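Local coordinates for probable starch synthase 4, chloroplastic/amyloplastic (Arabidopsis thaliana, PDB 6GNE), which is probably a plastid glycosyltransferase of the GT-B class, and holds adenosine-5'-diphosphate and glycans in this model, at residues D117-S122 and A185-S190; H325-A330 and R354-I359; R62-L67 and K83-T88; D140-H145 and A168-T173. One frame throughout, in Å; residues are numbered along the deposited sequence.

Contact 1 of 4, residues D117-S122 and A185-S190; sequences DFRRFS and ASELGS
R119 and S190 mark the closest backbone approach, their CA atoms 7.4 Å apart, where the first turns of helix 117-134 face the loop that follows strand 183-184. That loop winds through helical backbone angles, and no hydrogen bond joins the two segments. F118 reaches across: with its CG trans to the backbone N (chi1 -167°), the ring leaves the helix towards E187 and L188. Its CE1 comes 3.5 Å from the E187 backbone O, while the L188 CD1 methyl sits at the ring edge, 4.1 Å from CZ. From outside the pair, F151 meets the same ring edge-to-face. R119 offers aliphatic carbon rather than charge to E187, its CG lying 3.6 Å from OE2; the NE of R119 stays 5.3 Å from that oxygen. S190 OG approaches the edge of the R119 guanidinium, near its plane, at 3.5 Å from NH2, too loosely for a hydrogen bond. Both groups turn instead to D76: R119 makes a salt bridge to OD2 and S190 a hydrogen bond to OD1. Direct contact between the segments is thus largely van der Waals, and their polar link runs through one shared carboxylate, which probably steadies the positive charge of R119.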
loop_
_atom_site.group_PDB
_atom_site.type_symbol
_atom_site.label_atom_id
_atom_site.label_comp_id
_atom_site.label_asym_id
_atom_site.label_seq_id
_atom_site.Cartn_x
_atom_site.Cartn_y
_atom_site.Cartn_z
ATOM N N ASP A 117 -7.827 -16.086 9.280
ATOM C CA ASP A 117 -7.734 -15.205 8.081
ATOM C C ASP A 117 -7.848 -15.985 6.767
ATOM O O ASP A 117 -8.499 -15.525 5.823
ATOM C CB ASP A 117 -6.437 -14.363 8.058
ATOM C CG ASP A 117 -6.550 -13.049 8.823
ATOM O OD1 ASP A 117 -7.639 -12.668 9.295
ATOM O OD2 ASP A 117 -5.535 -12.358 8.924
ATOM N N PHE A 118 -7.222 -17.162 6.719
ATOM C CA PHE A 118 -7.213 -17.996 5.526
ATOM C C PHE A 118 -8.652 -18.305 5.069
ATOM O O PHE A 118 -9.002 -18.157 3.880
ATOM C CB PHE A 118 -6.428 -19.292 5.791
ATOM C CG PHE A 118 -6.120 -20.058 4.543
ATOM C CD1 PHE A 118 -7.075 -20.869 3.950
ATOM C CD2 PHE A 118 -4.866 -19.944 3.938
ATOM C CE1 PHE A 118 -6.799 -21.545 2.785
ATOM C CE2 PHE A 118 -4.580 -20.615 2.758
ATOM C CZ PHE A 118 -5.553 -21.425 2.190
ATOM N N ARG A 119 -9.472 -18.739 6.028
ATOM C CA ARG A 119 -10.851 -19.064 5.759
ATOM C C ARG A 119 -11.645 -17.808 5.365
ATOM O O ARG A 119 -12.384 -17.827 4.366
ATOM C CB ARG A 119 -11.482 -19.768 6.960
ATOM C CG ARG A 119 -11.002 -21.209 7.130
ATOM C CD ARG A 119 -11.381 -21.808 8.488
ATOM N NE ARG A 119 -12.813 -21.741 8.775
ATOM C CZ ARG A 119 -13.756 -22.486 8.188
ATOM N NH1 ARG A 119 -15.024 -22.321 8.542
ATOM N NH2 ARG A 119 -13.463 -23.370 7.232
ATOM N N ARG A 120 -11.459 -16.735 6.140
ATOM C CA ARG A 120 -12.102 -15.444 5.904
ATOM C C ARG A 120 -11.910 -15.015 4.452
ATOM O O ARG A 120 -12.877 -14.781 3.737
ATOM C CB ARG A 120 -11.539 -14.364 6.837
ATOM C CG ARG A 120 -11.860 -14.507 8.317
ATOM C CD ARG A 120 -11.150 -13.456 9.161
ATOM N NE ARG A 120 -11.762 -12.122 8.985
ATOM C CZ ARG A 120 -11.130 -10.943 9.012
ATOM N NH1 ARG A 120 -9.812 -10.839 9.197
ATOM N NH2 ARG A 120 -11.832 -9.824 8.846
ATOM N N PHE A 121 -10.673 -14.958 3.982
ATOM C CA PHE A 121 -10.426 -14.393 2.651
ATOM C C PHE A 121 -10.580 -15.379 1.470
ATOM O O PHE A 121 -10.909 -14.972 0.348
ATOM C CB PHE A 121 -9.098 -13.634 2.641
ATOM C CG PHE A 121 -9.105 -12.407 3.529
ATOM C CD1 PHE A 121 -9.773 -11.260 3.123
ATOM C CD2 PHE A 121 -8.467 -12.408 4.770
ATOM C CE1 PHE A 121 -9.784 -10.130 3.923
ATOM C CE2 PHE A 121 -8.490 -11.285 5.587
ATOM C CZ PHE A 121 -9.143 -10.140 5.170
ATOM N N SER A 122 -10.354 -16.666 1.695
ATOM C CA SER A 122 -10.713 -17.664 0.681
ATOM C C SER A 122 -12.243 -17.703 0.471
ATOM O O SER A 122 -12.706 -17.852 -0.664
ATOM C CB SER A 122 -10.152 -19.058 1.011
ATOM O OG SER A 122 -10.686 -19.557 2.214
ATOM N N ALA A 185 -2.652 -27.944 3.649
ATOM C CA ALA A 185 -3.390 -28.205 2.417
ATOM C C ALA A 185 -4.895 -28.446 2.618
ATOM O O ALA A 185 -5.695 -28.035 1.775
ATOM C CB ALA A 185 -2.763 -29.373 1.667
ATOM N N SER A 186 -5.261 -29.101 3.728
ATOM C CA SER A 186 -6.666 -29.360 4.110
ATOM C C SER A 186 -7.550 -28.130 3.952
ATOM O O SER A 186 -8.670 -28.223 3.453
ATOM C CB SER A 186 -6.774 -29.802 5.579
ATOM O OG SER A 186 -5.604 -30.428 6.083
ATOM N N GLU A 187 -7.015 -26.992 4.385
ATOM C CA GLU A 187 -7.726 -25.722 4.370
ATOM C C GLU A 187 -8.037 -25.140 2.987
ATOM O O GLU A 187 -8.927 -24.284 2.874
ATOM C CB GLU A 187 -6.963 -24.667 5.202
ATOM C CG GLU A 187 -6.926 -25.012 6.691
ATOM C CD GLU A 187 -6.924 -23.784 7.576
ATOM O OE1 GLU A 187 -5.980 -23.692 8.381
ATOM O OE2 GLU A 187 -7.846 -22.921 7.454
ATOM N N LEU A 188 -7.310 -25.577 1.960
ATOM C CA LEU A 188 -7.568 -25.126 0.585
ATOM C C LEU A 188 -8.887 -25.629 0.020
ATOM O O LEU A 188 -9.435 -25.013 -0.903
ATOM C CB LEU A 188 -6.429 -25.527 -0.369
ATOM C CG LEU A 188 -6.356 -24.731 -1.676
ATOM C CD1 LEU A 188 -6.186 -23.221 -1.444
ATOM C CD2 LEU A 188 -5.277 -25.281 -2.579
ATOM N N GLY A 189 -9.376 -26.754 0.554
ATOM C CA GLY A 189 -10.602 -27.380 0.069
ATOM C C GLY A 189 -11.873 -26.634 0.460
ATOM O O GLY A 189 -12.913 -26.834 -0.170
ATOM N N SER A 190 -11.798 -25.793 1.497
ATOM C CA SER A 190 -12.958 -25.035 1.949
ATOM C C SER A 190 -13.612 -24.216 0.829
ATOM O O SER A 190 -14.823 -24.303 0.622
ATOM C CB SER A 190 -12.602 -24.134 3.142
ATOM O OG SER A 190 -12.267 -24.879 4.295
#

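Contact 2 of 4, residues H325-A330 and R354-I359; sequences HLIRHA and REFEGI
A single ion pair, R328 with E355, bridges helices 324-336 and 350-362, which run parallel here: the short axes diverge by 3° and come no nearer than 11.8 Å. E355 OE1 lies in the guanidinium plane of R328, at its edge, 3.3 Å from NE, and the carboxylate and guanidinium planes are nearly coplanar, 25° apart. Both chains are extended, and R328 starts with CG opposite the backbone N (chi1 -176°), which carries NE over to the neighbouring helix. H325 brings ND1 to 4.3 Å from E355 OE1; no bond forms, though the carboxylate may influence the imidazole. The remaining contacts are apolar. I359 CD1 touches R328 CG at 3.7 Å and lies over one guanidinium face on the NE side, while E355 comes in at the edge. Deeper in, I327 CG2 meets F356 CE2 at 4.2 Å, and F356 CZ comes near the backbone N of R328. Towards the parallel sheet, I327 packs on C314 and T316 of strand 311-317, and F356 on L343 of strand 340-346. As the links between adjacent parallel strands 311-317, 340-346 and 369-372, the two helices cover the same side of the sheet, while H329 hydrogen-bonds N452 of helix 448-464.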
loop_
_atom_site.group_PDB
_atom_site.type_symbol
_atom_site.label_atom_id
_atom_site.label_comp_id
_atom_site.label_asym_id
_atom_site.label_seq_id
_atom_site.Cartn_x
_atom_site.Cartn_y
_atom_site.Cartn_z
ATOM N N HIS A 325 14.387 0.223 14.594
ATOM C CA HIS A 325 15.561 0.583 15.391
ATOM C C HIS A 325 16.159 1.897 14.873
ATOM O O HIS A 325 16.586 2.724 15.689
ATOM C CB HIS A 325 16.618 -0.548 15.442
ATOM C CG HIS A 325 16.145 -1.772 16.168
ATOM N ND1 HIS A 325 15.712 -1.736 17.476
ATOM C CD2 HIS A 325 16.013 -3.066 15.762
ATOM C CE1 HIS A 325 15.333 -2.949 17.846
ATOM N NE2 HIS A 325 15.508 -3.775 16.824
ATOM N N LEU A 326 16.178 2.062 13.546
ATOM C CA LEU A 326 16.602 3.311 12.917
ATOM C C LEU A 326 15.649 4.471 13.160
ATOM O O LEU A 326 16.094 5.596 13.310
ATOM C CB LEU A 326 16.831 3.132 11.404
ATOM C CG LEU A 326 17.982 2.188 11.082
ATOM C CD1 LEU A 326 18.025 1.949 9.587
ATOM C CD2 LEU A 326 19.322 2.744 11.634
ATOM N N ILE A 327 14.351 4.203 13.209
ATOM C CA ILE A 327 13.382 5.226 13.546
ATOM C C ILE A 327 13.600 5.687 14.990
ATOM O O ILE A 327 13.660 6.888 15.256
ATOM C CB ILE A 327 11.948 4.741 13.357
ATOM C CG1 ILE A 327 11.686 4.537 11.854
ATOM C CG2 ILE A 327 10.958 5.753 13.883
ATOM C CD1 ILE A 327 10.417 3.786 11.510
ATOM N N ARG A 328 13.717 4.732 15.910
ATOM C CA ARG A 328 14.083 5.031 17.283
ATOM C C ARG A 328 15.339 5.918 17.366
ATOM O O ARG A 328 15.312 6.942 18.050
ATOM C CB ARG A 328 14.320 3.759 18.050
ATOM C CG ARG A 328 14.613 3.965 19.526
ATOM C CD ARG A 328 15.203 2.749 20.182
ATOM N NE ARG A 328 14.871 2.768 21.609
ATOM C CZ ARG A 328 15.542 3.442 22.559
ATOM N NH1 ARG A 328 15.139 3.367 23.833
ATOM N NH2 ARG A 328 16.605 4.200 22.258
ATOM N N HIS A 329 16.406 5.533 16.667
ATOM C CA HIS A 329 17.647 6.294 16.665
ATOM C C HIS A 329 17.448 7.696 16.144
ATOM O O HIS A 329 17.981 8.648 16.684
ATOM C CB HIS A 329 18.740 5.603 15.845
ATOM C CG HIS A 329 19.976 6.434 15.672
ATOM N ND1 HIS A 329 20.775 6.793 16.730
ATOM C CD2 HIS A 329 20.535 7.000 14.571
ATOM C CE1 HIS A 329 21.786 7.527 16.289
ATOM N NE2 HIS A 329 21.667 7.666 14.979
ATOM N N ALA A 330 16.679 7.820 15.077
ATOM C CA ALA A 330 16.432 9.103 14.420
ATOM C C ALA A 330 15.756 10.115 15.328
ATOM O O ALA A 330 15.974 11.304 15.158
ATOM C CB ALA A 330 15.584 8.897 13.172
ATOM N N ARG A 354 5.302 -1.236 23.165
ATOM C CA ARG A 354 5.818 -0.976 24.518
ATOM C C ARG A 354 7.117 -0.108 24.473
ATOM O O ARG A 354 7.284 0.813 25.263
ATOM C CB ARG A 354 6.037 -2.330 25.201
ATOM C CG ARG A 354 6.140 -2.359 26.707
ATOM C CD ARG A 354 5.587 -3.640 27.295
ATOM N NE ARG A 354 6.306 -4.810 26.756
ATOM C CZ ARG A 354 5.811 -5.757 25.944
ATOM N NH1 ARG A 354 4.521 -5.805 25.574
ATOM N NH2 ARG A 354 6.622 -6.740 25.530
ATOM N N GLU A 355 8.000 -0.381 23.517
ATOM C CA GLU A 355 9.276 0.337 23.363
ATOM C C GLU A 355 9.038 1.807 22.992
ATOM O O GLU A 355 9.670 2.707 23.559
ATOM C CB GLU A 355 10.144 -0.352 22.289
ATOM C CG GLU A 355 11.614 0.074 22.159
ATOM C CD GLU A 355 12.221 -0.348 20.795
ATOM O OE1 GLU A 355 13.104 0.368 20.236
ATOM O OE2 GLU A 355 11.807 -1.394 20.218
ATOM N N PHE A 356 8.116 2.047 22.064
ATOM C CA PHE A 356 7.769 3.407 21.661
ATOM C C PHE A 356 6.943 4.138 22.717
ATOM O O PHE A 356 7.108 5.338 22.898
ATOM C CB PHE A 356 7.103 3.428 20.271
ATOM C CG PHE A 356 8.093 3.315 19.153
ATOM C CD1 PHE A 356 8.594 2.070 18.763
ATOM C CD2 PHE A 356 8.608 4.445 18.559
ATOM C CE1 PHE A 356 9.549 1.952 17.785
ATOM C CE2 PHE A 356 9.581 4.335 17.571
ATOM C CZ PHE A 356 10.037 3.085 17.180
ATOM N N GLU A 357 6.072 3.411 23.411
ATOM C CA GLU A 357 5.307 3.961 24.528
ATOM C C GLU A 357 6.230 4.545 25.606
ATOM O O GLU A 357 5.895 5.562 26.210
ATOM C CB GLU A 357 4.379 2.905 25.162
ATOM C CG GLU A 357 2.990 2.864 24.517
ATOM C CD GLU A 357 2.137 1.643 24.881
ATOM O OE1 GLU A 357 1.114 1.449 24.187
ATOM O OE2 GLU A 357 2.468 0.889 25.837
ATOM N N GLY A 358 7.378 3.887 25.832
ATOM C CA GLY A 358 8.403 4.358 26.778
ATOM C C GLY A 358 9.073 5.646 26.336
ATOM O O GLY A 358 9.266 6.575 27.118
ATOM N N ILE A 359 9.405 5.705 25.057
ATOM C CA ILE A 359 9.982 6.908 24.460
ATOM C C ILE A 359 8.980 8.068 24.515
ATOM O O ILE A 359 9.357 9.207 24.741
ATOM C CB ILE A 359 10.413 6.663 23.003
ATOM C CG1 ILE A 359 11.550 5.644 22.948
ATOM C CG2 ILE A 359 10.873 7.963 22.367
ATOM C CD1 ILE A 359 11.727 4.964 21.628
#

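Contact 3 of 4, residues R62-L67 and K83-T88; sequences RDLRAL and KIWIGT
A66 and W85 form the apolar centre on one face of this antiparallel beta hairpin: A66 CB stands over the six-membered ring, 3.9 Å from its centroid and 7° off the normal, a CH-pi contact. L64, with CG trans to its backbone N (chi1 178°), brings CG to 3.7 Å from W85 CE3. On the other face, L67 CD1 rests against the CG2 methyls of I84 and I86, at 4.0 and 3.9 Å, and the R65 side chain runs alongside I86. Further out, the backbones of R65 and I86 exchange two N-H...O hydrogen bonds, as do those of R62 and T88; A66 and W85 form a non-hydrogen-bonded pair. Between R62 and R65 the register slips by one residue, a beta bulge where the chain turns a corner. The indole NE1 of W85 bonds to E98 of strand 92-100, and K52 makes a cation-pi contact with the ring. At the opposite end from R62, L67 N bonds to I84 O, and beside it one water donates to L67 O at 2.8 Å and accepts from I84 N at 2.9 Å.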
loop_
_atom_site.group_PDB
_atom_site.type_symbol
_atom_site.label_atom_id
_atom_site.label_comp_id
_atom_site.label_asym_id
_atom_site.label_seq_id
_atom_site.Cartn_x
_atom_site.Cartn_y
_atom_site.Cartn_z
ATOM N N ARG A 62 -20.970 7.104 -0.898
ATOM C CA ARG A 62 -22.232 7.649 -1.391
ATOM C C ARG A 62 -23.189 6.528 -1.775
ATOM O O ARG A 62 -22.751 5.438 -2.173
ATOM C CB ARG A 62 -21.992 8.500 -2.642
ATOM C CG ARG A 62 -20.875 9.515 -2.553
ATOM C CD ARG A 62 -21.197 10.659 -1.615
ATOM N NE ARG A 62 -19.977 11.420 -1.397
ATOM C CZ ARG A 62 -19.347 11.624 -0.228
ATOM N NH1 ARG A 62 -19.808 11.166 0.935
ATOM N NH2 ARG A 62 -18.226 12.329 -0.239
ATOM N N ASP A 63 -24.491 6.800 -1.683
ATOM C CA ASP A 63 -25.525 5.894 -2.175
ATOM C C ASP A 63 -25.311 4.446 -1.749
ATOM O O ASP A 63 -25.419 3.556 -2.552
ATOM C CB ASP A 63 -25.632 5.962 -3.714
ATOM C CG ASP A 63 -25.625 7.365 -4.247
ATOM O OD1 ASP A 63 -26.642 8.047 -4.095
ATOM O OD2 ASP A 63 -24.611 7.779 -4.852
ATOM N N LEU A 64 -24.993 4.221 -0.485
ATOM C CA LEU A 64 -24.802 2.883 0.039
ATOM C C LEU A 64 -26.135 2.232 0.236
ATOM O O LEU A 64 -26.991 2.802 0.905
ATOM C CB LEU A 64 -24.079 2.943 1.373
ATOM C CG LEU A 64 -23.856 1.622 2.065
ATOM C CD1 LEU A 64 -22.984 0.763 1.190
ATOM C CD2 LEU A 64 -23.227 1.848 3.418
ATOM N N ARG A 65 -26.324 1.050 -0.339
ATOM C CA ARG A 65 -27.609 0.338 -0.209
ATOM C C ARG A 65 -27.431 -1.135 -0.354
ATOM O O ARG A 65 -26.514 -1.593 -1.038
ATOM C CB ARG A 65 -28.696 0.842 -1.170
ATOM C CG ARG A 65 -28.164 1.448 -2.452
ATOM C CD ARG A 65 -29.207 2.158 -3.324
ATOM N NE ARG A 65 -29.103 1.546 -4.659
ATOM C CZ ARG A 65 -29.827 0.503 -5.106
ATOM N NH1 ARG A 65 -30.800 -0.059 -4.367
ATOM N NH2 ARG A 65 -29.570 0.002 -6.315
ATOM N N ALA A 66 -28.305 -1.852 0.350
ATOM C CA ALA A 66 -28.351 -3.302 0.324
ATOM C C ALA A 66 -29.271 -3.703 -0.791
ATOM O O ALA A 66 -30.401 -3.233 -0.859
ATOM C CB ALA A 66 -28.850 -3.865 1.652
ATOM N N LEU A 67 -28.773 -4.558 -1.681
ATOM C CA LEU A 67 -29.558 -5.040 -2.795
ATOM C C LEU A 67 -30.483 -6.126 -2.306
ATOM O O LEU A 67 -30.230 -6.787 -1.288
ATOM C CB LEU A 67 -28.657 -5.574 -3.902
ATOM C CG LEU A 67 -27.762 -4.527 -4.562
ATOM C CD1 LEU A 67 -26.933 -5.232 -5.645
ATOM C CD2 LEU A 67 -28.549 -3.318 -5.110
ATOM N N LYS A 83 -25.420 -11.014 1.657
ATOM C CA LYS A 83 -26.036 -9.703 1.351
ATOM C C LYS A 83 -25.041 -8.914 0.506
ATOM O O LYS A 83 -23.895 -8.776 0.890
ATOM C CB LYS A 83 -26.370 -8.845 2.618
ATOM C CG LYS A 83 -27.831 -8.768 3.031
ATOM C CD LYS A 83 -28.368 -10.151 3.423
ATOM C CE LYS A 83 -29.801 -10.491 2.937
ATOM N NZ LYS A 83 -30.843 -10.301 3.985
ATOM N N ILE A 84 -25.499 -8.398 -0.628
ATOM C CA ILE A 84 -24.684 -7.555 -1.495
ATOM C C ILE A 84 -25.062 -6.082 -1.282
ATOM O O ILE A 84 -26.261 -5.723 -1.278
ATOM C CB ILE A 84 -24.867 -7.943 -2.977
ATOM C CG1 ILE A 84 -24.633 -9.452 -3.166
ATOM C CG2 ILE A 84 -23.927 -7.152 -3.881
ATOM C CD1 ILE A 84 -23.358 -9.986 -2.534
ATOM N N TRP A 85 -24.034 -5.245 -1.095
ATOM C CA TRP A 85 -24.224 -3.806 -0.965
ATOM C C TRP A 85 -23.545 -3.118 -2.133
ATOM O O TRP A 85 -22.532 -3.613 -2.605
ATOM C CB TRP A 85 -23.611 -3.298 0.337
ATOM C CG TRP A 85 -24.226 -3.829 1.583
ATOM C CD1 TRP A 85 -24.190 -5.119 2.031
ATOM C CD2 TRP A 85 -24.971 -3.091 2.552
ATOM N NE1 TRP A 85 -24.863 -5.228 3.207
ATOM C CE2 TRP A 85 -25.350 -3.997 3.557
ATOM C CE3 TRP A 85 -25.330 -1.748 2.682
ATOM C CZ2 TRP A 85 -26.096 -3.605 4.675
ATOM C CZ3 TRP A 85 -26.049 -1.365 3.773
ATOM C CH2 TRP A 85 -26.446 -2.298 4.753
ATOM N N ILE A 86 -24.085 -1.976 -2.580
ATOM C CA ILE A 86 -23.341 -1.129 -3.528
ATOM C C ILE A 86 -23.248 0.278 -3.034
ATOM O O ILE A 86 -24.085 0.733 -2.294
ATOM C CB ILE A 86 -23.906 -1.108 -4.983
ATOM C CG1 ILE A 86 -25.207 -0.309 -5.095
ATOM C CG2 ILE A 86 -24.122 -2.523 -5.493
ATOM C CD1 ILE A 86 -25.916 -0.431 -6.440
ATOM N N GLY A 87 -22.233 0.963 -3.509
ATOM C CA GLY A 87 -21.981 2.326 -3.140
ATOM C C GLY A 87 -20.947 2.884 -4.063
ATOM O O GLY A 87 -20.368 2.161 -4.870
ATOM N N THR A 88 -20.705 4.171 -3.947
ATOM C CA THR A 88 -19.738 4.829 -4.802
ATOM C C THR A 88 -18.712 5.464 -3.891
ATOM O O THR A 88 -19.059 6.202 -2.966
ATOM C CB THR A 88 -20.416 5.848 -5.709
ATOM O OG1 THR A 88 -21.412 5.172 -6.503
ATOM C CG2 THR A 88 -19.412 6.492 -6.644
HETATM O O HOH W 1 -28.343 -8.836 -1.111
#

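Contact 4 of 4, residues D140-H145 and A168-T173; sequences DIIHCH and ARICFT
The H143 imidazole is sandwiched. C171 SG sits over the centre of one face, 3.5 Å from the ring centroid and 13° off the normal, and H145 NE2 lies above the rim of the opposite face. At the edge, H143 NE2 and T173 OG1 share a nearly straight hydrogen bond of 2.7 Å, whose proton may sit on either partner. CG of H143 is trans to the backbone N (chi1 -167°), which swings the ring across towards the C171 strand. Its other nitrogen, ND1, bonds to Y494 OH of helix 484-499. H145 runs side by side with T173, and its ring nitrogens go to H175 and H14. On the other face of the sheet C144 SG meets the F172 ring at its edge, 3.7 Å from CD1, while I142 packs its CD1 against A168 CB at 3.9 Å.

The two strands themselves, 141-145 and 169-174, pair in parallel through five backbone bonds, from D140 O with R169 N to C144 O with T173 N, in the core sheet of a GT-B domain; helices 146-150 and 152-160 make the crossover between them. The R169 side chain comes within about 4 Å of a bound alpha-D-glucopyranose. Both ring nitrogens of H143 and of H145 are hydrogen-bonded. Tied to T173 OG1 and Y494 OH, the H143 ring is fixed in rotation, and T227 OG1 in turn holds the T173 hydroxyl.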
loop_
_atom_site.group_PDB
_atom_site.type_symbol
_atom_site.label_atom_id
_atom_site.label_comp_id
_atom_site.label_asym_id
_atom_site.label_seq_id
_atom_site.Cartn_x
_atom_site.Cartn_y
_atom_site.Cartn_z
ATOM N N ASP A 140 -13.469 -8.185 -19.008
ATOM C CA ASP A 140 -12.300 -8.462 -19.804
ATOM C C ASP A 140 -11.102 -8.787 -18.920
ATOM O O ASP A 140 -10.279 -9.613 -19.307
ATOM C CB ASP A 140 -11.943 -7.247 -20.661
ATOM C CG ASP A 140 -13.075 -6.816 -21.601
ATOM O OD1 ASP A 140 -13.480 -7.595 -22.499
ATOM O OD2 ASP A 140 -13.534 -5.663 -21.440
ATOM N N ILE A 141 -10.989 -8.088 -17.767
ATOM C CA ILE A 141 -9.875 -8.224 -16.797
ATOM C C ILE A 141 -10.441 -8.376 -15.414
ATOM O O ILE A 141 -11.296 -7.613 -15.015
ATOM C CB ILE A 141 -8.974 -6.974 -16.752
ATOM C CG1 ILE A 141 -8.272 -6.725 -18.088
ATOM C CG2 ILE A 141 -7.939 -7.069 -15.620
ATOM C CD1 ILE A 141 -7.188 -7.728 -18.471
ATOM N N ILE A 142 -9.953 -9.359 -14.679
ATOM C CA ILE A 142 -10.160 -9.447 -13.240
ATOM C C ILE A 142 -8.754 -9.302 -12.643
ATOM O O ILE A 142 -7.824 -10.097 -12.955
ATOM C CB ILE A 142 -10.884 -10.757 -12.789
ATOM C CG1 ILE A 142 -12.304 -10.791 -13.361
ATOM C CG2 ILE A 142 -10.969 -10.853 -11.272
ATOM C CD1 ILE A 142 -12.968 -12.151 -13.301
ATOM N N HIS A 143 -8.600 -8.269 -11.806
ATOM C CA HIS A 143 -7.325 -7.938 -11.195
ATOM C C HIS A 143 -7.429 -8.211 -9.705
ATOM O O HIS A 143 -8.177 -7.553 -9.026
ATOM C CB HIS A 143 -7.009 -6.478 -11.500
ATOM C CG HIS A 143 -5.601 -6.080 -11.211
ATOM N ND1 HIS A 143 -5.016 -4.985 -11.794
ATOM C CD2 HIS A 143 -4.649 -6.634 -10.419
ATOM C CE1 HIS A 143 -3.778 -4.853 -11.346
ATOM N NE2 HIS A 143 -3.529 -5.848 -10.515
ATOM N N CYS A 144 -6.686 -9.179 -9.191
ATOM C CA CYS A 144 -6.709 -9.462 -7.761
ATOM C C CYS A 144 -5.410 -9.031 -7.039
ATOM O O CYS A 144 -4.375 -8.842 -7.671
ATOM C CB CYS A 144 -7.067 -10.931 -7.526
ATOM S SG CYS A 144 -5.963 -12.172 -8.248
ATOM N N HIS A 145 -5.480 -8.845 -5.721
ATOM C CA HIS A 145 -4.378 -8.244 -4.912
ATOM C C HIS A 145 -3.971 -9.060 -3.678
ATOM O O HIS A 145 -4.783 -9.324 -2.790
ATOM C CB HIS A 145 -4.786 -6.850 -4.501
ATOM C CG HIS A 145 -5.102 -5.978 -5.670
ATOM N ND1 HIS A 145 -4.178 -5.106 -6.218
ATOM C CD2 HIS A 145 -6.202 -5.901 -6.455
ATOM C CE1 HIS A 145 -4.720 -4.491 -7.255
ATOM N NE2 HIS A 145 -5.944 -4.963 -7.425
ATOM N N ALA A 168 -12.613 -13.312 -19.129
ATOM C CA ALA A 168 -11.575 -12.507 -18.512
ATOM C C ALA A 168 -10.184 -13.111 -18.552
ATOM O O ALA A 168 -10.000 -14.310 -18.533
ATOM C CB ALA A 168 -11.952 -12.205 -17.076
ATOM N N ARG A 169 -9.207 -12.222 -18.622
ATOM C CA ARG A 169 -7.827 -12.485 -18.228
ATOM C C ARG A 169 -7.648 -12.132 -16.745
ATOM O O ARG A 169 -8.260 -11.180 -16.256
ATOM C CB ARG A 169 -6.883 -11.584 -19.006
ATOM C CG ARG A 169 -6.123 -12.207 -20.135
ATOM C CD ARG A 169 -6.962 -12.468 -21.354
ATOM N NE ARG A 169 -7.312 -13.875 -21.424
ATOM C CZ ARG A 169 -6.494 -14.846 -21.846
ATOM N NH1 ARG A 169 -5.222 -14.574 -22.178
ATOM N NH2 ARG A 169 -6.946 -16.109 -21.914
ATOM N N ILE A 170 -6.761 -12.865 -16.073
ATOM C CA ILE A 170 -6.481 -12.656 -14.651
ATOM C C ILE A 170 -5.158 -11.917 -14.482
ATOM O O ILE A 170 -4.126 -12.304 -15.054
ATOM C CB ILE A 170 -6.466 -13.991 -13.859
ATOM C CG1 ILE A 170 -7.741 -14.819 -14.135
ATOM C CG2 ILE A 170 -6.321 -13.744 -12.361
ATOM C CD1 ILE A 170 -9.028 -14.061 -13.944
ATOM N N CYS A 171 -5.210 -10.822 -13.724
ATOM C CA CYS A 171 -4.025 -10.092 -13.310
ATOM C C CYS A 171 -3.897 -10.252 -11.804
ATOM O O CYS A 171 -4.882 -10.161 -11.055
ATOM C CB CYS A 171 -4.132 -8.621 -13.700
ATOM S SG CYS A 171 -2.668 -7.588 -13.370
ATOM N N PHE A 172 -2.675 -10.527 -11.366
ATOM C CA PHE A 172 -2.361 -10.596 -9.930
ATOM C C PHE A 172 -1.246 -9.632 -9.574
ATOM O O PHE A 172 -0.195 -9.653 -10.191
ATOM C CB PHE A 172 -1.962 -12.011 -9.551
ATOM C CG PHE A 172 -1.533 -12.139 -8.134
ATOM C CD1 PHE A 172 -2.431 -11.956 -7.121
ATOM C CD2 PHE A 172 -0.235 -12.476 -7.810
ATOM C CE1 PHE A 172 -2.058 -12.076 -5.803
ATOM C CE2 PHE A 172 0.157 -12.621 -6.494
ATOM C CZ PHE A 172 -0.764 -12.412 -5.487
ATOM N N THR A 173 -1.486 -8.766 -8.607
ATOM C CA THR A 173 -0.436 -7.909 -8.071
ATOM C C THR A 173 -0.093 -8.409 -6.651
ATOM O O THR A 173 -0.992 -8.533 -5.822
ATOM C CB THR A 173 -0.876 -6.441 -8.083
ATOM O OG1 THR A 173 -1.080 -6.018 -9.430
ATOM C CG2 THR A 173 0.171 -5.527 -7.420
#

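Overall arrangement
Contacts 1, 3 and 4 lie in the starch synthase catalytic domain, contact 2 in the glycosyl transferase group 1 domain, consistent with the two halves of the GT-B fold. Contact 3 closes first along the chain; both segments of contact 4 then fall between 117-122 and 185-190 of contact 1, and contact 2 comes last. Helix 117-134 is followed directly by strand 141-145. Contacts 3 and 4 share the large mixed sheet, their centres about 23 Å apart, one on its outer hairpin and the other in its parallel core. Contact 1 lies about 20 Å from contact 4, centre to centre. Contact 2 is about 40 Å from contact 4, centre to centre, on opposite sides of the chain's centre, and ADP and a glycan are bound between the two halves.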